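Long-range contacts in UDP-glucose 4-epimerase (Brucella ovis, PDB 4WOK), which probably interconverts UDP-glucose and UDP-galactose by inverting the sugar at C4, using a tightly held NAD as its redox cofactor: residues 214-219 and 287-292; 224-229 and 268-273; 229-234 and 293-298. The protein carries 2 engineered substitutions. All coordinates share one frame; numbering follows the deposited sequence. Where two conformers were deposited one is given.

Overall arrangement
All three contacts lie on the same side of the chain's centre, and none involves a strand of the seven-stranded Rossmann sheet. Contact 1, its centre about 25 Å from the chain's centre, pairs two short parallel strands and is partly buried: backbone bonds and a buried valine on one face, charged side chains on the other. Contact 2, about 12 Å from it centre to centre, is also partly buried and works through small hydroxyl and carboxylate groups at a helix start; V217 and M288 of contact 1 pack on its I269 and R270. Contact 3 is a surface contact built round one arginine. It shares C229 with contact 2, whose T224 touches P297 and I230.

Contact 1. Residues 214-219 and 287-292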
# COMPACT_ATOMS: atom_id res chain seq x y z
N VAL A 214 -13.15 16.09 15.09
CA VAL A 214 -12.27 15.51 16.10
C VAL A 214 -11.46 14.36 15.54
O VAL A 214 -11.78 13.80 14.49
CB VAL A 214 -13.06 15.00 17.35
CG1 VAL A 214 -13.86 16.10 17.97
CG2 VAL A 214 -13.96 13.83 16.97
N LEU A 215 -10.38 14.01 16.23
CA LEU A 215 -9.70 12.76 15.96
C LEU A 215 -9.81 11.91 17.21
O LEU A 215 -9.20 12.21 18.24
CB LEU A 215 -8.24 12.96 15.58
CG LEU A 215 -7.47 11.65 15.36
CD1 LEU A 215 -7.81 11.01 14.00
CD2 LEU A 215 -5.97 11.82 15.52
N GLU A 216 -10.64 10.88 17.14
CA GLU A 216 -10.76 9.95 18.25
C GLU A 216 -9.53 9.05 18.27
O GLU A 216 -9.19 8.42 17.27
CB GLU A 216 -12.05 9.13 18.15
CG GLU A 216 -13.28 9.86 18.68
CD GLU A 216 -14.55 9.02 18.62
OE1 GLU A 216 -14.64 8.14 17.74
OE2 GLU A 216 -15.44 9.24 19.47
N VAL A 217 -8.86 9.01 19.42
CA VAL A 217 -7.67 8.19 19.59
C VAL A 217 -7.92 7.21 20.72
O VAL A 217 -8.26 7.60 21.83
CB VAL A 217 -6.43 9.05 19.92
CG1 VAL A 217 -5.27 8.17 20.37
CG2 VAL A 217 -6.04 9.90 18.72
N TYR A 218 -7.76 5.92 20.43
CA TYR A 218 -8.13 4.89 21.40
C TYR A 218 -6.95 4.41 22.25
O TYR A 218 -6.25 3.46 21.89
CB TYR A 218 -8.80 3.72 20.66
CG TYR A 218 -10.19 4.08 20.19
CD1 TYR A 218 -11.28 3.98 21.05
CD2 TYR A 218 -10.42 4.57 18.90
CE1 TYR A 218 -12.55 4.33 20.65
CE2 TYR A 218 -11.70 4.92 18.49
CZ TYR A 218 -12.76 4.80 19.37
OH TYR A 218 -14.04 5.14 18.99
N GLY A 219 -6.74 5.09 23.37
CA GLY A 219 -5.76 4.67 24.35
C GLY A 219 -4.53 5.56 24.49
O GLY A 219 -3.86 5.88 23.51
N ALA A 287 -9.55 13.53 20.67
CA ALA A 287 -10.46 13.06 21.70
C ALA A 287 -9.96 11.71 22.17
O ALA A 287 -10.11 10.71 21.47
CB ALA A 287 -11.88 12.97 21.18
N MET A 288 -9.33 11.69 23.33
CA MET A 288 -8.74 10.47 23.86
C MET A 288 -9.82 9.57 24.46
O MET A 288 -10.55 9.98 25.37
CB MET A 288 -7.68 10.81 24.91
CG MET A 288 -6.74 9.67 25.22
SD MET A 288 -5.81 9.12 23.78
CE MET A 288 -4.63 10.46 23.59
N ARG A 289 -9.92 8.36 23.93
CA ARG A 289 -10.88 7.35 24.37
C ARG A 289 -10.16 6.18 25.02
O ARG A 289 -8.94 6.02 24.87
CB ARG A 289 -11.72 6.85 23.20
CG ARG A 289 -12.42 7.94 22.42
CD ARG A 289 -13.79 8.24 23.00
NE ARG A 289 -14.87 7.74 22.15
CZ ARG A 289 -15.53 6.61 22.37
NH1 ARG A 289 -16.49 6.23 21.54
NH2 ARG A 289 -15.24 5.85 23.43
N ALA A 290 -10.92 5.33 25.71
CA ALA A 290 -10.36 4.15 26.36
C ALA A 290 -9.70 3.21 25.36
O ALA A 290 -10.22 2.97 24.26
CB ALA A 290 -11.45 3.42 27.13
N ARG A 291 -8.54 2.69 25.74
CA ARG A 291 -7.85 1.69 24.93
C ARG A 291 -8.72 0.45 24.81
O ARG A 291 -9.36 0.03 25.78
CB ARG A 291 -6.50 1.35 25.55
CG ARG A 291 -5.73 0.25 24.83
CD ARG A 291 -4.33 0.13 25.39
NE ARG A 291 -4.33 0.16 26.85
CZ ARG A 291 -4.52 -0.91 27.62
NH1 ARG A 291 -4.72 -2.09 27.05
NH2 ARG A 291 -4.51 -0.80 28.94
N ARG A 292 -8.77 -0.12 23.62
CA ARG A 292 -9.47 -1.39 23.39
C ARG A 292 -8.60 -2.55 23.84
O ARG A 292 -7.44 -2.65 23.43
CB ARG A 292 -9.86 -1.54 21.92
CG ARG A 292 -10.79 -0.44 21.43
CD ARG A 292 -11.05 -0.53 19.93
NE ARG A 292 -12.01 0.48 19.50
CZ ARG A 292 -12.33 0.72 18.23
NH1 ARG A 292 -11.76 0.03 17.26
NH2 ARG A 292 -13.22 1.67 17.94
O HOH W 1 -7.20 0.51 21.35
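V217 is the packed centre of this contact: its N-H and C=O both bond to strand 287-289, and its CG1 lies 3.6 Å from SD of M288. The M288 chain is bent at chi2 and chi3, which turns the sulfur toward V217, also near its O. This is the inner face of the pair, where helix 269-280 covers both residues, V217 through I269 and M288 through R270. Between the strands the bonds run in parallel order, A287 N to L215 O, V217 N to A287 O and R289 N to V217 O, the last nearly straight at 176°. Where the strands end, G219 CA sits 3.6 Å from CB of R291; its N-H makes a weak bond to R289 O.

The face carrying E216, Y218 and R289 is looser and more open to solvent. In one of two modelled conformers of R289, NE makes a salt bridge to OE2 of E216 at 3.1 Å, a part-time link; the oxygen lies in the guanidinium plane, but the nitrogen comes in from well above the carboxylate plane. CD1 of Y218 lies 3.6 Å from R289 CB, and in that conformer the two side chains run side by side. R292, extended from CG to NE, reaches over a ring face of Y218, its CZ 4.1 Å from the centroid and almost on the normal. This is a cation-pi contact with the two planes still 43° apart. A water bridges Y218 O and R292 N. The whole is a two-stranded parallel beta ladder backed on one face by the helix that precedes strand 286-289.

Contact 2. Residues 224-229 and 268-273; sequences TPDGTC and SIREIV
A helix N-terminus closed by a capping box receives the loop 224-229 here: S268 is the N-cap of helix 269-280, and D226 and T228 reach into that first turn. OG of S268 donates to OD2 of D226 at a very short 2.5 Å, on the syn lone pair of the carboxylate, while the same OG accepts from E271 N at 3.1 Å. E271 completes the box by taking the S268 N-H on OE2. OG of S268 thus links cap and loop. The backbone amides at the helix start would probably help to stabilise the negative charge of D226, while the nearby carboxylate of E271 probably works against this.

T228 adds a second link. Its chi1 of 72° sets OG1 between its own N and carbonyl carbon, from where it meets R270 N at 3.1 Å, 165° at the hydrogen. That hydroxyl gives its proton to OD1 of D226, which also takes T228 N nearly along its C-O axis in an Asx turn. With both oxygens of D226 engaged, its carboxylate is held against rotation. OD2 also lies 3.3 Å from CB of R270, whose bent chain runs away from D226 and packs on M288.

Next along, C229 O accepts from I269 N at 3.2 Å with a less straight N-H, and SG of C229 makes a looser contact with CG1 of I269, 4.3 Å away. I269 packs on L200 of helix 200-209 besides. Helix 269-280 thus starts in a Ser-Glu capping box, with T228 OG1 and C229 O of the loop accepting from R270 N and I269 N.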
# COMPACT_ATOMS: atom_id res chain seq x y z
N THR A 224 4.05 1.92 25.86
CA THR A 224 4.90 2.62 24.91
C THR A 224 5.46 3.88 25.57
O THR A 224 4.85 4.39 26.50
CB THR A 224 4.13 3.04 23.65
OG1 THR A 224 3.16 4.04 24.01
CG2 THR A 224 3.44 1.84 23.01
N PRO A 225 6.61 4.38 25.08
CA PRO A 225 7.23 5.57 25.67
C PRO A 225 6.27 6.72 25.99
O PRO A 225 6.40 7.30 27.07
CB PRO A 225 8.23 5.99 24.59
CG PRO A 225 8.68 4.69 24.02
CD PRO A 225 7.47 3.79 24.04
N ASP A 226 5.32 7.05 25.11
CA ASP A 226 4.40 8.15 25.43
C ASP A 226 2.99 7.68 25.75
O ASP A 226 2.09 8.49 25.97
CB ASP A 226 4.36 9.18 24.29
CG ASP A 226 3.95 8.58 22.95
OD1 ASP A 226 3.15 7.62 22.92
OD2 ASP A 226 4.45 9.08 21.92
N GLY A 227 2.80 6.37 25.77
CA GLY A 227 1.53 5.80 26.17
C GLY A 227 0.56 5.57 25.02
O GLY A 227 -0.42 4.86 25.18
N THR A 228 0.82 6.19 23.86
CA THR A 228 -0.04 5.99 22.70
C THR A 228 0.56 4.90 21.81
O THR A 228 1.76 4.63 21.87
CB THR A 228 -0.26 7.30 21.88
OG1 THR A 228 0.94 7.65 21.17
CG2 THR A 228 -0.68 8.44 22.79
N CYS A 229 -0.27 4.28 20.98
CA CYS A 229 0.20 3.08 20.28
C CYS A 229 1.11 3.43 19.11
O CYS A 229 1.03 4.50 18.52
CB CYS A 229 -0.97 2.22 19.81
SG CYS A 229 -1.55 2.60 18.17
N SER A 268 4.52 6.66 17.06
CA SER A 268 3.33 6.73 17.90
C SER A 268 2.35 7.79 17.40
O SER A 268 2.72 8.69 16.65
CB SER A 268 3.70 7.01 19.36
OG SER A 268 3.90 8.40 19.55
N ILE A 269 1.09 7.66 17.82
CA ILE A 269 0.06 8.64 17.50
C ILE A 269 0.46 10.04 17.98
O ILE A 269 0.29 11.03 17.26
CB ILE A 269 -1.30 8.27 18.15
CG1 ILE A 269 -1.76 6.87 17.73
CG2 ILE A 269 -2.35 9.33 17.83
CD1 ILE A 269 -2.27 6.78 16.31
N ARG A 270 0.98 10.10 19.20
CA ARG A 270 1.40 11.36 19.79
C ARG A 270 2.44 12.04 18.91
O ARG A 270 2.33 13.24 18.63
CB ARG A 270 1.93 11.15 21.21
CG ARG A 270 2.38 12.44 21.91
CD ARG A 270 1.20 13.37 22.18
NE ARG A 270 0.26 12.80 23.15
CZ ARG A 270 -1.04 13.09 23.19
NH1 ARG A 270 -1.56 13.95 22.32
NH2 ARG A 270 -1.82 12.52 24.11
N GLU A 271 3.44 11.28 18.46
CA GLU A 271 4.49 11.83 17.61
C GLU A 271 3.89 12.48 16.37
O GLU A 271 4.29 13.57 15.96
CB GLU A 271 5.48 10.75 17.18
CG GLU A 271 6.29 10.10 18.29
CD GLU A 271 7.20 9.01 17.73
OE1 GLU A 271 8.16 9.35 17.00
OE2 GLU A 271 6.95 7.81 18.00
N ILE A 272 2.94 11.78 15.77
CA ILE A 272 2.29 12.26 14.56
C ILE A 272 1.53 13.56 14.83
O ILE A 272 1.70 14.55 14.12
CB ILE A 272 1.33 11.20 13.99
CG1 ILE A 272 2.14 10.09 13.32
CG2 ILE A 272 0.35 11.82 13.00
CD1 ILE A 272 1.36 8.83 13.08
N VAL A 273 0.71 13.56 15.86
CA VAL A 273 -0.04 14.74 16.24
C VAL A 273 0.90 15.91 16.55
O VAL A 273 0.70 17.03 16.08
CB VAL A 273 -0.96 14.44 17.44
CG1 VAL A 273 -1.37 15.71 18.15
CG2 VAL A 273 -2.17 13.65 16.97

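Contact 3. Residues 229-234 and 293-298; sequences CIRDYI and AGDPPA
Two turns of about the same size, chi1 -62° and chi2 -74°, curl R231 back along its own strand and bring its guanidinium group to the carbonyl of P296. There NH1 and NH2 meet the one oxygen end-on, P296 O, at 3.0 Å and 2.8 Å. The oxygen lies in the guanidinium plane, although seen from the carbonyl the two nitrogens differ: NH2 is tilted only a little from the carbonyl plane and NH1 stands well above it. NH1 also turns back to donate to I230 O within its own strand, so three bonds fix how the group is turned, with SG of C229 lying over the centre of one face.

D295 brings OD2 to 3.3 Å from NH2 of R231 in a salt bridge. The two flat groups are 65° apart, and a water joins NH2 to the other carboxylate oxygen, OD1. OD2 of D295 also bonds the hydroxyl of Y222, which helps to hold the carboxylate in place.

The backbones touch in a single beta bridge, I230 with A298, at the start of strand 230-235. This strand is the middle one of a small mixed sheet, between strands 180-182 and 267-268, so the loop 293-298 comes up to it where the strand begins. I230 N donates to P297 O at 2.7 Å, in a nearly straight bond. Returning across the bridge, CA of A298 lies 3.2 Å from I230 O in a CA-H...O contact, and the two CB atoms of I230 and A298 pack at 3.9 Å.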
# COMPACT_ATOMS: atom_id res chain seq x y z
N CYS A 229 -0.27 4.28 20.98
CA CYS A 229 0.20 3.08 20.28
C CYS A 229 1.11 3.43 19.11
O CYS A 229 1.03 4.50 18.52
CB CYS A 229 -0.97 2.22 19.81
SG CYS A 229 -1.55 2.60 18.17
N ILE A 230 1.99 2.48 18.81
CA ILE A 230 3.03 2.66 17.82
C ILE A 230 2.71 1.81 16.59
O ILE A 230 2.36 0.63 16.70
CB ILE A 230 4.40 2.27 18.39
CG1 ILE A 230 4.79 3.22 19.53
CG2 ILE A 230 5.46 2.25 17.30
CD1 ILE A 230 6.10 2.86 20.21
N ARG A 231 2.78 2.42 15.41
CA ARG A 231 2.50 1.70 14.16
C ARG A 231 3.55 2.06 13.13
O ARG A 231 4.46 2.86 13.40
CB ARG A 231 1.09 2.03 13.66
CG ARG A 231 -0.04 1.62 14.63
CD ARG A 231 -0.24 0.11 14.61
NE ARG A 231 -1.33 -0.34 15.48
CZ ARG A 231 -1.17 -0.78 16.72
NH1 ARG A 231 0.04 -0.81 17.26
NH2 ARG A 231 -2.21 -1.19 17.43
N ASP A 232 3.42 1.50 11.93
CA ASP A 232 4.50 1.51 10.95
C ASP A 232 4.10 2.31 9.72
O ASP A 232 3.12 1.98 9.05
CB ASP A 232 4.83 0.07 10.55
CG ASP A 232 6.16 -0.05 9.85
OD1 ASP A 232 6.79 0.98 9.54
OD2 ASP A 232 6.56 -1.20 9.59
N TYR A 233 4.85 3.37 9.42
CA TYR A 233 4.50 4.24 8.31
C TYR A 233 5.60 4.32 7.26
O TYR A 233 6.76 4.52 7.59
CB TYR A 233 4.16 5.64 8.82
CG TYR A 233 3.04 5.62 9.84
CD1 TYR A 233 3.31 5.43 11.19
CD2 TYR A 233 1.71 5.74 9.44
CE1 TYR A 233 2.29 5.38 12.12
CE2 TYR A 233 0.68 5.69 10.37
CZ TYR A 233 0.98 5.51 11.70
OH TYR A 233 -0.04 5.45 12.63
N ILE A 234 5.23 4.17 6.00
CA ILE A 234 6.20 4.28 4.92
C ILE A 234 5.68 5.24 3.86
O ILE A 234 4.51 5.21 3.48
CB ILE A 234 6.52 2.89 4.30
CG1 ILE A 234 7.46 3.03 3.10
CG2 ILE A 234 5.25 2.15 3.89
CD1 ILE A 234 8.08 1.70 2.65
N ALA A 293 -9.15 -3.42 24.68
CA ALA A 293 -8.40 -4.56 25.21
C ALA A 293 -7.90 -5.46 24.08
O ALA A 293 -8.58 -5.66 23.08
CB ALA A 293 -9.26 -5.36 26.18
N GLY A 294 -6.69 -5.98 24.25
CA GLY A 294 -6.10 -6.86 23.25
C GLY A 294 -5.60 -6.16 22.00
O GLY A 294 -5.38 -6.79 20.97
N ASP A 295 -5.42 -4.84 22.09
CA ASP A 295 -4.85 -4.09 20.97
C ASP A 295 -3.35 -3.91 21.18
O ASP A 295 -2.92 -3.45 22.24
CB ASP A 295 -5.53 -2.73 20.82
CG ASP A 295 -5.21 -2.07 19.49
OD1 ASP A 295 -5.38 -2.72 18.44
OD2 ASP A 295 -4.78 -0.90 19.50
N PRO A 296 -2.55 -4.27 20.17
CA PRO A 296 -1.08 -4.25 20.25
C PRO A 296 -0.53 -2.85 20.47
O PRO A 296 -1.00 -1.91 19.83
CB PRO A 296 -0.64 -4.79 18.89
CG PRO A 296 -1.83 -5.52 18.35
CD PRO A 296 -3.02 -4.78 18.87
N PRO A 297 0.46 -2.72 21.36
CA PRO A 297 1.10 -1.44 21.64
C PRO A 297 1.98 -0.99 20.48
O PRO A 297 2.14 0.21 20.26
CB PRO A 297 1.95 -1.73 22.88
CG PRO A 297 1.52 -3.09 23.37
CD PRO A 297 1.03 -3.81 22.16
N ALA A 298 2.53 -1.95 19.75
CA ALA A 298 3.49 -1.62 18.71
C ALA A 298 3.49 -2.66 17.61
O ALA A 298 3.51 -3.86 17.87
CB ALA A 298 4.90 -1.47 19.30
O HOH W 2 -4.77 -1.66 16.03